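Local coordinates for protein TRAP dicarboxylate transporter, DctP subunit (PDB 4P47) that probably binds a small organic acid, such as a dicarboxylate, in the periplasm and presents it to a TRAP-type membrane transporter, at residues L154-R158 and H159-K163; V192-Y196 and T197-T201; T201-T205 and G206-G210; T281-D284 and E285-K288; T294-P298 and E299-R303. One frame throughout, in Å; residues are numbered along the deposited sequence.

Contact 1: L154-R158 and H159-K163; sequences LTNNR and HPVAK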
loop_
_atom_site.group_PDB
_atom_site.type_symbol
_atom_site.label_atom_id
_atom_site.label_comp_id
_atom_site.label_asym_id
_atom_site.label_seq_id
_atom_site.Cartn_x
_atom_site.Cartn_y
_atom_site.Cartn_z
ATOM N N LEU A 154 13.656 2.013 -3.168
ATOM C CA LEU A 154 14.711 2.782 -2.510
ATOM C C LEU A 154 15.551 3.553 -3.516
ATOM O O LEU A 154 16.141 2.955 -4.408
ATOM C CB LEU A 154 15.620 1.802 -1.760
ATOM C CG LEU A 154 16.810 2.407 -1.032
ATOM C CD1 LEU A 154 16.386 3.327 0.091
ATOM C CD2 LEU A 154 17.700 1.307 -0.493
ATOM N N THR A 155 15.631 4.872 -3.343
ATOM C CA THR A 155 16.564 5.664 -4.129
ATOM C C THR A 155 17.682 6.169 -3.247
ATOM O O THR A 155 17.530 6.295 -2.047
ATOM C CB THR A 155 15.890 6.878 -4.828
ATOM O OG1 THR A 155 15.437 7.849 -3.860
ATOM C CG2 THR A 155 14.723 6.465 -5.701
ATOM N N ASN A 156 18.838 6.431 -3.846
ATOM C CA ASN A 156 19.892 7.163 -3.179
ATOM C C ASN A 156 20.790 7.839 -4.222
ATOM O O ASN A 156 20.626 7.647 -5.433
ATOM C CB ASN A 156 20.662 6.272 -2.193
ATOM C CG ASN A 156 21.776 5.494 -2.842
ATOM O OD1 ASN A 156 22.948 5.852 -2.710
ATOM N ND2 ASN A 156 21.435 4.435 -3.531
ATOM N N ASN A 157 21.710 8.674 -3.739
ATOM C CA ASN A 157 22.602 9.405 -4.638
ATOM C C ASN A 157 24.058 9.048 -4.435
ATOM O O ASN A 157 24.907 9.674 -5.045
ATOM C CB ASN A 157 22.436 10.912 -4.496
ATOM C CG ASN A 157 22.876 11.648 -5.741
ATOM O OD1 ASN A 157 22.531 11.252 -6.847
ATOM N ND2 ASN A 157 23.654 12.725 -5.564
ATOM N N ARG A 158 24.357 8.045 -3.619
ATOM C CA ARG A 158 25.751 7.645 -3.348
ATOM C C ARG A 158 26.240 6.541 -4.297
ATOM O O ARG A 158 27.293 6.682 -4.934
ATOM C CB ARG A 158 25.912 7.140 -1.915
ATOM C CG ARG A 158 25.569 8.107 -0.813
ATOM C CD ARG A 158 26.722 9.025 -0.487
ATOM N NE ARG A 158 26.959 9.955 -1.579
ATOM C CZ ARG A 158 26.168 10.985 -1.860
ATOM N NH1 ARG A 158 25.084 11.216 -1.123
ATOM N NH2 ARG A 158 26.454 11.784 -2.880
ATOM N N HIS A 159 25.517 5.427 -4.383
ATOM C CA HIS A 159 25.974 4.281 -5.182
ATOM C C HIS A 159 24.845 3.289 -5.372
ATOM O O HIS A 159 23.884 3.300 -4.606
ATOM C CB HIS A 159 27.154 3.573 -4.515
ATOM C CG HIS A 159 26.900 3.193 -3.089
ATOM N ND1 HIS A 159 27.535 3.805 -2.028
ATOM C CD2 HIS A 159 26.062 2.281 -2.546
ATOM C CE1 HIS A 159 27.114 3.271 -0.898
ATOM N NE2 HIS A 159 26.213 2.347 -1.183
ATOM N N PRO A 160 24.947 2.403 -6.376
ATOM C CA PRO A 160 23.883 1.411 -6.531
ATOM C C PRO A 160 23.735 0.526 -5.281
ATOM O O PRO A 160 24.723 0.223 -4.595
ATOM C CB PRO A 160 24.350 0.578 -7.739
ATOM C CG PRO A 160 25.290 1.459 -8.485
ATOM C CD PRO A 160 25.931 2.346 -7.471
ATOM N N VAL A 161 22.501 0.136 -4.981
ATOM C CA VAL A 161 22.217 -0.806 -3.909
ATOM C C VAL A 161 21.763 -2.141 -4.490
ATOM O O VAL A 161 20.689 -2.273 -5.103
ATOM C CB VAL A 161 21.168 -0.240 -2.961
ATOM C CG1 VAL A 161 20.665 -1.338 -2.032
ATOM C CG2 VAL A 161 21.754 0.915 -2.181
ATOM N N ALA A 162 22.583 -3.159 -4.286
ATOM C CA ALA A 162 22.270 -4.492 -4.796
ATOM C C ALA A 162 22.248 -5.561 -3.693
ATOM O O ALA A 162 21.894 -6.726 -3.938
ATOM C CB ALA A 162 23.259 -4.854 -5.890
ATOM N N LYS A 163 22.635 -5.174 -2.485
ATOM C CA LYS A 163 22.796 -6.106 -1.379
ATOM C C LYS A 163 22.923 -5.311 -0.089
ATOM O O LYS A 163 23.083 -4.093 -0.110
ATOM C CB LYS A 163 24.049 -6.971 -1.597
ATOM C CG LYS A 163 25.346 -6.181 -1.648
ATOM C CD LYS A 163 26.558 -7.066 -1.892
ATOM C CE LYS A 163 27.817 -6.237 -2.050
ATOM N NZ LYS A 163 27.750 -5.392 -3.271
#

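Contact 2: V192-Y196 and T197-T201; sequences VPLPY and TELYT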
loop_
_atom_site.group_PDB
_atom_site.type_symbol
_atom_site.label_atom_id
_atom_site.label_comp_id
_atom_site.label_asym_id
_atom_site.label_seq_id
_atom_site.Cartn_x
_atom_site.Cartn_y
_atom_site.Cartn_z
ATOM N N VAL A 192 15.859 8.222 8.727
ATOM C CA VAL A 192 15.801 9.639 9.017
ATOM C C VAL A 192 14.381 10.196 8.940
ATOM O O VAL A 192 13.675 9.961 7.952
ATOM C CB VAL A 192 16.690 10.403 8.021
ATOM C CG1 VAL A 192 16.620 11.897 8.269
ATOM C CG2 VAL A 192 18.120 9.906 8.114
ATOM N N PRO A 193 13.936 10.932 9.969
ATOM C CA PRO A 193 12.640 11.610 9.953
ATOM C C PRO A 193 12.711 12.945 9.220
ATOM O O PRO A 193 13.601 13.745 9.516
ATOM C CB PRO A 193 12.354 11.838 11.447
ATOM C CG PRO A 193 13.715 12.033 12.022
ATOM C CD PRO A 193 14.612 11.073 11.268
ATOM N N LEU A 194 11.824 13.178 8.264
ATOM C CA LEU A 194 11.750 14.461 7.603
ATOM C C LEU A 194 10.385 14.655 6.977
ATOM O O LEU A 194 9.904 13.754 6.307
ATOM C CB LEU A 194 12.813 14.552 6.509
ATOM C CG LEU A 194 12.998 15.939 5.899
ATOM C CD1 LEU A 194 13.665 16.856 6.907
ATOM C CD2 LEU A 194 13.807 15.846 4.635
ATOM N N PRO A 195 9.757 15.831 7.191
ATOM C CA PRO A 195 8.496 16.100 6.493
ATOM C C PRO A 195 8.653 16.004 4.980
ATOM O O PRO A 195 9.656 16.445 4.412
ATOM C CB PRO A 195 8.164 17.536 6.914
ATOM C CG PRO A 195 8.864 17.707 8.229
ATOM C CD PRO A 195 10.130 16.931 8.095
ATOM N N TYR A 196 7.675 15.407 4.322
ATOM C CA TYR A 196 7.793 15.119 2.904
ATOM C C TYR A 196 8.098 16.372 2.071
ATOM O O TYR A 196 8.875 16.316 1.105
ATOM C CB TYR A 196 6.523 14.453 2.373
ATOM C CG TYR A 196 6.660 13.921 0.969
ATOM C CD1 TYR A 196 7.293 12.713 0.744
ATOM C CD2 TYR A 196 6.155 14.608 -0.125
ATOM C CE1 TYR A 196 7.432 12.210 -0.519
ATOM C CE2 TYR A 196 6.296 14.101 -1.409
ATOM C CZ TYR A 196 6.935 12.898 -1.594
ATOM O OH TYR A 196 7.086 12.329 -2.852
ATOM N N THR A 197 7.505 17.496 2.451
ATOM C CA THR A 197 7.664 18.724 1.692
ATOM C C THR A 197 9.112 19.231 1.697
ATOM O O THR A 197 9.499 20.018 0.826
ATOM C CB THR A 197 6.678 19.800 2.202
ATOM O OG1 THR A 197 6.596 20.868 1.264
ATOM C CG2 THR A 197 7.065 20.318 3.535
ATOM N N GLU A 198 9.921 18.773 2.645
ATOM C CA GLU A 198 11.312 19.188 2.743
ATOM C C GLU A 198 12.285 18.221 2.069
ATOM O O GLU A 198 13.478 18.507 1.957
ATOM C CB GLU A 198 11.708 19.365 4.210
ATOM C CG GLU A 198 10.923 20.479 4.878
ATOM C CD GLU A 198 11.167 20.619 6.354
ATOM O OE1 GLU A 198 11.865 19.787 6.963
ATOM O OE2 GLU A 198 10.617 21.583 6.916
ATOM N N LEU A 199 11.772 17.086 1.598
ATOM C CA LEU A 199 12.603 15.977 1.165
ATOM C C LEU A 199 13.403 16.258 -0.111
ATOM O O LEU A 199 14.589 15.959 -0.159
ATOM C CB LEU A 199 11.741 14.711 1.008
ATOM C CG LEU A 199 12.460 13.406 0.628
ATOM C CD1 LEU A 199 13.694 13.156 1.480
ATOM C CD2 LEU A 199 11.474 12.237 0.724
ATOM N N TYR A 200 12.777 16.810 -1.147
ATOM C CA TYR A 200 13.522 17.131 -2.370
ATOM C C TYR A 200 14.777 17.957 -2.051
ATOM O O TYR A 200 15.888 17.666 -2.515
ATOM C CB TYR A 200 12.648 17.895 -3.374
ATOM C CG TYR A 200 13.428 18.339 -4.598
ATOM C CD1 TYR A 200 14.207 19.486 -4.553
ATOM C CD2 TYR A 200 13.392 17.613 -5.785
ATOM C CE1 TYR A 200 14.940 19.892 -5.641
ATOM C CE2 TYR A 200 14.116 18.031 -6.877
ATOM C CZ TYR A 200 14.885 19.175 -6.792
ATOM O OH TYR A 200 15.618 19.586 -7.892
ATOM N N THR A 201 14.608 18.996 -1.240
ATOM C CA THR A 201 15.706 19.918 -0.974
ATOM C C THR A 201 16.752 19.268 -0.081
ATOM O O THR A 201 17.950 19.492 -0.266
ATOM C CB THR A 201 15.222 21.250 -0.360
ATOM O OG1 THR A 201 14.165 21.789 -1.164
ATOM C CG2 THR A 201 16.348 22.248 -0.305
HETATM O O HOH W 1 9.913 16.938 -1.379
#

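Contact 3: T201-T205 and G206-G210; sequences TALET and GTVDG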
loop_
_atom_site.group_PDB
_atom_site.type_symbol
_atom_site.label_atom_id
_atom_site.label_comp_id
_atom_site.label_asym_id
_atom_site.label_seq_id
_atom_site.Cartn_x
_atom_site.Cartn_y
_atom_site.Cartn_z
ATOM N N THR A 201 14.608 18.996 -1.240
ATOM C CA THR A 201 15.706 19.918 -0.974
ATOM C C THR A 201 16.752 19.268 -0.081
ATOM O O THR A 201 17.950 19.492 -0.266
ATOM C CB THR A 201 15.222 21.250 -0.360
ATOM O OG1 THR A 201 14.165 21.789 -1.164
ATOM C CG2 THR A 201 16.348 22.248 -0.305
ATOM N N ALA A 202 16.334 18.441 0.879
ATOM C CA ALA A 202 17.305 17.718 1.699
ATOM C C ALA A 202 18.112 16.719 0.862
ATOM O O ALA A 202 19.294 16.521 1.102
ATOM C CB ALA A 202 16.631 17.031 2.885
ATOM N N LEU A 203 17.470 16.092 -0.126
ATOM C CA LEU A 203 18.196 15.234 -1.060
ATOM C C LEU A 203 19.153 16.049 -1.922
ATOM O O LEU A 203 20.273 15.636 -2.188
ATOM C CB LEU A 203 17.234 14.440 -1.947
ATOM C CG LEU A 203 16.344 13.411 -1.230
ATOM C CD1 LEU A 203 15.272 12.935 -2.164
ATOM C CD2 LEU A 203 17.135 12.250 -0.691
ATOM N N GLU A 204 18.700 17.216 -2.354
ATOM C CA GLU A 204 19.556 18.088 -3.162
ATOM C C GLU A 204 20.817 18.494 -2.395
ATOM O O GLU A 204 21.916 18.439 -2.945
ATOM C CB GLU A 204 18.778 19.317 -3.561
ATOM C CG GLU A 204 19.526 20.222 -4.510
ATOM C CD GLU A 204 18.746 21.482 -4.888
ATOM O OE1 GLU A 204 17.714 21.815 -4.258
ATOM O OE2 GLU A 204 19.209 22.160 -5.830
ATOM N N THR A 205 20.680 18.899 -1.140
ATOM C CA THR A 205 21.847 19.364 -0.381
ATOM C C THR A 205 22.704 18.191 0.079
ATOM O O THR A 205 23.885 18.362 0.401
ATOM C CB THR A 205 21.471 20.217 0.855
ATOM O OG1 THR A 205 20.813 19.401 1.817
ATOM C CG2 THR A 205 20.562 21.380 0.485
ATOM N N GLY A 206 22.130 16.996 0.095
ATOM C CA GLY A 206 22.880 15.815 0.479
ATOM C C GLY A 206 22.876 15.473 1.954
ATOM O O GLY A 206 23.534 14.531 2.369
ATOM N N THR A 207 22.132 16.196 2.776
ATOM C CA THR A 207 22.113 15.812 4.173
ATOM C C THR A 207 21.380 14.480 4.350
ATOM O O THR A 207 21.564 13.778 5.330
ATOM C CB THR A 207 21.502 16.904 5.034
ATOM O OG1 THR A 207 20.246 17.281 4.475
ATOM C CG2 THR A 207 22.437 18.115 5.058
ATOM N N VAL A 208 20.524 14.158 3.390
ATOM C CA VAL A 208 19.894 12.859 3.276
ATOM C C VAL A 208 20.433 12.212 1.995
ATOM O O VAL A 208 20.476 12.866 0.981
ATOM C CB VAL A 208 18.373 13.081 3.187
ATOM C CG1 VAL A 208 17.670 11.784 3.090
ATOM C CG2 VAL A 208 17.906 13.895 4.402
ATOM N N ASP A 209 20.869 10.961 2.056
ATOM C CA ASP A 209 21.431 10.257 0.897
ATOM C C ASP A 209 20.342 9.719 -0.034
ATOM O O ASP A 209 20.543 9.637 -1.245
ATOM C CB ASP A 209 22.291 9.068 1.331
ATOM C CG ASP A 209 23.504 9.480 2.118
ATOM O OD1 ASP A 209 24.169 10.436 1.683
ATOM O OD2 ASP A 209 23.805 8.843 3.136
ATOM N N GLY A 210 19.192 9.369 0.532
ATOM C CA GLY A 210 18.163 8.681 -0.226
ATOM C C GLY A 210 16.849 8.660 0.512
ATOM O O GLY A 210 16.685 9.285 1.567
HETATM O O HOH W 2 20.943 12.951 -1.809
#

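Contact 4: T281-D284 and E285-K288; sequences TALD and EIKK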
loop_
_atom_site.group_PDB
_atom_site.type_symbol
_atom_site.label_atom_id
_atom_site.label_comp_id
_atom_site.label_asym_id
_atom_site.label_seq_id
_atom_site.Cartn_x
_atom_site.Cartn_y
_atom_site.Cartn_z
ATOM N N THR A 281 4.841 2.585 -16.966
ATOM C CA THR A 281 5.175 3.815 -17.665
ATOM C C THR A 281 6.082 4.696 -16.809
ATOM O O THR A 281 7.018 5.309 -17.306
ATOM C CB THR A 281 3.896 4.561 -18.044
ATOM O OG1 THR A 281 3.151 3.733 -18.936
ATOM C CG2 THR A 281 4.213 5.872 -18.729
ATOM N N ALA A 282 5.827 4.756 -15.516
ATOM C CA ALA A 282 6.681 5.498 -14.604
ATOM C C ALA A 282 8.109 4.998 -14.650
ATOM O O ALA A 282 9.054 5.775 -14.653
ATOM C CB ALA A 282 6.159 5.378 -13.193
ATOM N N LEU A 283 8.259 3.683 -14.625
ATOM C CA LEU A 283 9.589 3.103 -14.711
ATOM C C LEU A 283 10.260 3.424 -16.050
ATOM O O LEU A 283 11.468 3.712 -16.082
ATOM C CB LEU A 283 9.539 1.609 -14.448
ATOM C CG LEU A 283 9.495 1.254 -12.975
ATOM C CD1 LEU A 283 9.099 -0.198 -12.811
ATOM C CD2 LEU A 283 10.860 1.537 -12.329
ATOM N N ASP A 284 9.495 3.409 -17.139
ATOM C CA ASP A 284 10.025 3.849 -18.428
ATOM C C ASP A 284 10.583 5.261 -18.309
ATOM O O ASP A 284 11.705 5.544 -18.764
ATOM C CB ASP A 284 8.914 3.865 -19.490
ATOM C CG ASP A 284 8.408 2.479 -19.870
ATOM O OD1 ASP A 284 9.180 1.502 -19.767
ATOM O OD2 ASP A 284 7.241 2.393 -20.323
ATOM N N GLU A 285 9.799 6.146 -17.703
ATOM C CA GLU A 285 10.174 7.539 -17.541
ATOM C C GLU A 285 11.391 7.684 -16.651
ATOM O O GLU A 285 12.315 8.425 -16.964
ATOM C CB GLU A 285 8.986 8.335 -17.018
ATOM C CG GLU A 285 7.883 8.397 -18.067
ATOM C CD GLU A 285 6.565 8.883 -17.537
ATOM O OE1 GLU A 285 6.429 9.080 -16.313
ATOM O OE2 GLU A 285 5.649 9.076 -18.370
ATOM N N ILE A 286 11.414 6.961 -15.543
ATOM C CA ILE A 286 12.548 7.005 -14.627
ATOM C C ILE A 286 13.855 6.629 -15.349
ATOM O O ILE A 286 14.886 7.297 -15.207
ATOM C CB ILE A 286 12.282 6.088 -13.423
ATOM C CG1 ILE A 286 11.183 6.724 -12.557
ATOM C CG2 ILE A 286 13.538 5.858 -12.619
ATOM C CD1 ILE A 286 10.585 5.786 -11.497
ATOM N N LYS A 287 13.818 5.565 -16.130
ATOM C CA LYS A 287 15.012 5.145 -16.835
ATOM C C LYS A 287 15.467 6.220 -17.823
ATOM O O LYS A 287 16.667 6.473 -17.956
ATOM C CB LYS A 287 14.772 3.810 -17.519
ATOM C CG LYS A 287 14.656 2.668 -16.499
ATOM C CD LYS A 287 14.207 1.371 -17.108
ATOM C CE LYS A 287 14.054 0.315 -16.034
ATOM N NZ LYS A 287 13.513 -0.954 -16.575
ATOM N N LYS A 288 14.534 6.902 -18.479
ATOM C CA LYS A 288 14.895 7.921 -19.464
ATOM C C LYS A 288 15.462 9.180 -18.822
ATOM O O LYS A 288 16.100 9.988 -19.501
ATOM C CB LYS A 288 13.687 8.222 -20.352
ATOM C CG LYS A 288 13.402 7.017 -21.266
ATOM C CD LYS A 288 12.352 7.246 -22.364
ATOM C CE LYS A 288 12.963 7.629 -23.730
ATOM N NZ LYS A 288 13.953 6.662 -24.316
HETATM O O HOH W 3 11.178 -0.152 -17.859
#

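Contact 5: T294-P298 and E299-R303; sequences TELTP and EETTR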
loop_
_atom_site.group_PDB
_atom_site.type_symbol
_atom_site.label_atom_id
_atom_site.label_comp_id
_atom_site.label_asym_id
_atom_site.label_seq_id
_atom_site.Cartn_x
_atom_site.Cartn_y
_atom_site.Cartn_z
ATOM N N THR A 294 18.328 -0.825 -10.458
ATOM C CA THR A 294 18.822 -2.127 -10.084
ATOM C C THR A 294 17.670 -2.998 -9.615
ATOM O O THR A 294 16.831 -2.561 -8.843
ATOM C CB THR A 294 19.880 -1.994 -8.968
ATOM O OG1 THR A 294 20.975 -1.195 -9.442
ATOM C CG2 THR A 294 20.405 -3.367 -8.558
ATOM N N GLU A 295 17.618 -4.230 -10.117
ATOM C CA GLU A 295 16.656 -5.224 -9.656
ATOM C C GLU A 295 17.373 -6.241 -8.794
ATOM O O GLU A 295 18.556 -6.508 -8.984
ATOM C CB GLU A 295 16.021 -5.943 -10.842
ATOM C CG GLU A 295 15.190 -5.042 -11.725
ATOM C CD GLU A 295 14.518 -5.798 -12.852
ATOM O OE1 GLU A 295 15.093 -6.809 -13.314
ATOM O OE2 GLU A 295 13.419 -5.381 -13.273
ATOM N N LEU A 296 16.643 -6.799 -7.845
ATOM C CA LEU A 296 17.127 -7.902 -7.026
ATOM C C LEU A 296 16.580 -9.239 -7.501
ATOM O O LEU A 296 15.401 -9.347 -7.820
ATOM C CB LEU A 296 16.687 -7.698 -5.573
ATOM C CG LEU A 296 16.955 -6.335 -4.940
ATOM C CD1 LEU A 296 16.422 -6.271 -3.522
ATOM C CD2 LEU A 296 18.453 -6.049 -4.948
ATOM N N THR A 297 17.421 -10.279 -7.515
ATOM C CA THR A 297 16.927 -11.625 -7.772
ATOM C C THR A 297 16.155 -12.073 -6.545
ATOM O O THR A 297 16.316 -11.493 -5.457
ATOM C CB THR A 297 18.043 -12.657 -7.976
ATOM O OG1 THR A 297 18.766 -12.794 -6.744
ATOM C CG2 THR A 297 18.979 -12.247 -9.110
ATOM N N PRO A 298 15.298 -13.092 -6.701
ATOM C CA PRO A 298 14.566 -13.583 -5.539
ATOM C C PRO A 298 15.513 -14.044 -4.444
ATOM O O PRO A 298 15.185 -13.972 -3.267
ATOM C CB PRO A 298 13.791 -14.789 -6.099
ATOM C CG PRO A 298 13.631 -14.507 -7.542
ATOM C CD PRO A 298 14.809 -13.690 -7.964
ATOM N N GLU A 299 16.680 -14.556 -4.828
ATOM C CA GLU A 299 17.609 -15.081 -3.837
ATOM C C GLU A 299 18.264 -13.932 -3.062
ATOM O O GLU A 299 18.520 -14.047 -1.869
ATOM C CB GLU A 299 18.640 -16.020 -4.508
ATOM C CG GLU A 299 18.033 -17.337 -5.046
ATOM C CD GLU A 299 17.352 -17.190 -6.409
ATOM O OE1 GLU A 299 17.467 -16.122 -7.042
ATOM O OE2 GLU A 299 16.702 -18.152 -6.882
ATOM N N GLU A 300 18.487 -12.801 -3.711
ATOM C CA GLU A 300 18.982 -11.652 -2.988
ATOM C C GLU A 300 17.893 -11.074 -2.054
ATOM O O GLU A 300 18.181 -10.670 -0.933
ATOM C CB GLU A 300 19.485 -10.596 -3.952
ATOM C CG GLU A 300 19.962 -9.370 -3.251
ATOM C CD GLU A 300 21.062 -9.623 -2.225
ATOM O OE1 GLU A 300 21.972 -10.442 -2.484
ATOM O OE2 GLU A 300 21.031 -8.962 -1.165
ATOM N N THR A 301 16.646 -11.050 -2.515
ATOM C CA THR A 301 15.533 -10.670 -1.657
ATOM C C THR A 301 15.490 -11.575 -0.435
ATOM O O THR A 301 15.321 -11.095 0.688
ATOM C CB THR A 301 14.211 -10.738 -2.421
ATOM O OG1 THR A 301 14.237 -9.738 -3.445
ATOM C CG2 THR A 301 13.033 -10.499 -1.473
ATOM N N THR A 302 15.654 -12.875 -0.642
ATOM C CA THR A 302 15.632 -13.801 0.474
ATOM C C THR A 302 16.764 -13.498 1.446
ATOM O O THR A 302 16.605 -13.579 2.651
ATOM C CB THR A 302 15.703 -15.241 -0.040
ATOM O OG1 THR A 302 14.478 -15.548 -0.704
ATOM C CG2 THR A 302 15.940 -16.262 1.093
ATOM N N ARG A 303 17.933 -13.169 0.920
ATOM C CA ARG A 303 19.079 -12.821 1.757
ATOM C C ARG A 303 18.763 -11.604 2.651
ATOM O O ARG A 303 19.117 -11.572 3.837
ATOM C CB ARG A 303 20.305 -12.560 0.861
ATOM C CG ARG A 303 21.663 -12.555 1.536
ATOM C CD ARG A 303 22.819 -12.524 0.487
ATOM N NE ARG A 303 23.008 -13.824 -0.152
ATOM C CZ ARG A 303 23.798 -14.788 0.321
ATOM N NH1 ARG A 303 23.897 -15.947 -0.316
ATOM N NH2 ARG A 303 24.489 -14.591 1.425
HETATM O O HOH W 4 13.379 -10.312 -6.011
#

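Contact 1: L154-R158 and H159-K163
Asn156 and His159 are joined by two hydrogen bonds, one from each end of the Asn156 amide. The backbone N of His159 donates to Asn156 OD1 (3.1 Å), and Asn156 ND2 donates to His159 O at 2.9 Å, that oxygen lying in the plane of the amide. Asn156 OD1 also accepts from Arg158 N (2.8 Å), which stands well above the carbonyl plane, while His159 N is tilted only 17° from it. Acceptance from the backbone two residues on makes this an Asx turn, set where strand 141-156 gives way to loop. With chi1 at 86°, the amide is folded between its own backbone N and carbonyl carbon, and three bonds fix its rotation. Apolar contact is lighter: Val161 CG1 reaches Leu154 CD2 at 4.3 Å, while Val161 CG2 packs 3.8 Å from the amide nitrogen Asn156 ND2. The charged and aromatic ends turn to partners further along the chain, Arg158 NH1 forming a salt bridge with Asp209 and His159 NE2 a hydrogen bond with Asp166 O.

Contact 2: V192-Y196 and T197-T201
Two backbone hydrogen bonds, Glu198 N to Pro195 O (2.9 Å) and Leu199 N to Tyr196 O (3.0 Å), each span three residues and wind the first turn of helix 196-205 more tightly than an alpha-helix. Tyr196 O also accepts from a water at 2.8 Å, and this water in turn accepts from Tyr200 N, bridging the two residues where an alpha-helix would join them directly. Leu194 comes up beside the turn with CG anti to its backbone N (chi1 -170°), and its two methyls part: CD2 rests 3.7 Å from Leu199 CA, and CD1 meets Glu198 OE1 at 3.4 Å. The same carboxylate oxygen lies 3.5 Å from Pro195 CD, the extended Glu198 side chain crossing the proline obliquely at its CG and CD atoms. Next to these, Tyr196 CD1 touches Leu199 CD2 at 4.2 Å, while Tyr196 OH is hydrogen-bonded to Asn217. Arg173 reaches the loop backbone through a bond from NE to Leu194 O. This is the strand-to-helix junction of a beta-alpha-beta crossover, in which helix 196-205 links strands 190-192 and 210-213, both parallel to strand 171-173 between them.

Contact 3: T201-T205 and G206-G210
Val208 faces back onto the last turn of helix 196-205 and divides its two methyls between Ala202 and Leu203. CG2 of Val208 meets Ala202 CB at 3.7 Å, while Val208 CG1, anti to its own backbone N (chi1 -179°), lies 3.8 Å from Leu203 CD2. Leu203 starts out away from the loop, yet its CD2 methyl curls in and also rests on Gly210 CA at 3.7 Å, where the next strand begins. On the outer side of the turn Thr205 and Thr207 approach at a slant through their hydroxyl ends. Thr205 OG1, tucked between its backbone N and carbonyl carbon, gives a weak hydrogen bond to Ala202 O at 3.3 Å.

Between these two groups the chain swings round at Gly206. Its N makes weak hydrogen bonds to Ala202 O (3.0 Å) and Leu203 O, so one N-H is shared between two carbonyls of the final turn. With phi at 89°, a side chain here would run into Thr205 O. A water lies 2.8 Å from Leu203 O and donates to it, and also bonds Val208 O, although it has more acceptors within reach than protons to give. A glycine of positive phi just past the last helical residue is a familiar helix C-terminal stop, and here it turns the chain from helix 196-205 into strand 210-213.

Contact 4: T281-D284 and E285-K288
Ile286 lies back along the preceding turn, its CG1 only 3.1 Å from Ala282 O and its CD1 reaching Leu283 CD2 at 4.3 Å. CG1 sits anti to the carbonyl carbon (chi1 -70°) and the chain beyond it is extended, which carries CD1 toward the N-terminal end of the helix. Backbone bonds four residues apart, such as Ile286 N to Ala282 O at 2.8 Å, run regularly through these last turns of helix 254-288. Ile286 packs on Ile218 and Ile219 of helix 216-220 and on Leu230, so an alanine here would probably open a gap against that helix and take this apolar neighbour from Leu283 CD2.

Glu285 takes the same first torsion as Ile286 and stretches back across Thr281 at a slant, with Glu285 CG 3.3 Å from Thr281 O and Glu285 OE2 3.5 Å from Thr281 CG2. Lys288 lays CG against Asp284 O, then bends at chi3 and chi4. Lys287 instead stays extended to its end, bringing NZ near Asp284 without touching it. A water closes the interval, donating to Asp284 OD1 at 3.2 Å and accepting from Lys287 NZ at 2.8 Å. The opposite charges, 5.9 Å apart between Asp284 OD1 and Lys287 NZ, are therefore coupled through solvent, and their mutual attraction is likely to be weaker than if the two groups touched.

Contact 5: T294-P298 and E299-R303
Thr297 is the N-cap of helix 298-312: its OG1 accepts a hydrogen bond from Glu300 N at 3.0 Å. The hydroxyl can do so because chi1, 66°, places it between the backbone N and carbonyl carbon, facing the N-H groups of the first turn. Regular helix bonding begins at once, with Thr301 N donating to Thr297 O (3.0 Å) almost straight down the carbonyl bond, and Thr302 N to Pro298 O (2.9 Å).

Around this cap, Leu296 packs on the helix. Its CD2 meets Glu300 CG at 4.0 Å, and its side chain crosses that of Thr301 at about a right angle, while beyond it Leu296 rests on Thr231 of strand 229-245. Pro298 and Glu299, for their part, run side by side; a bend at chi2 of Glu299 (81°) turns the carboxylate back, so that OE1 comes 3.7 Å from Pro298 CD. Were a glycine to stand in place of Pro298, the first helical turn is likely to become freer to unwind, and the Glu299 carboxylate would lose the ring it lies against. Glu299 OE2 is close to the like-charged Glu340 of the C-terminal tag remnant, which would tend to disfavour full ionisation of both. The loop residue Leu296 and the helix are bridged by a water that donates to Leu296 O at 2.9 Å and lies 2.8 Å from Thr301 OG1.

In the fold
Each contact joins two adjoining runs of chain, so none encloses another; they follow in series. Contact 1 turns the chain out of strand 141-156 toward helix 164-167. Contacts 2 and 3 share Thr201 and mark the start and finish of helix 196-205, touching where Leu194 CD2 packs on Ala202 CB. Contact 3 returns to contact 1 where Asn157 N probably bonds Asp209 O and Asn156 CB packs on Gly210 CA. Contact 4 lies in the last turns of helix 254-288, and contact 5 follows on strand 292-295 as it passes into helix 298-312. Contact 5 packs against contact 1, Glu300 lying on Ala162 and Lys163, so the two meet beside the central sheet.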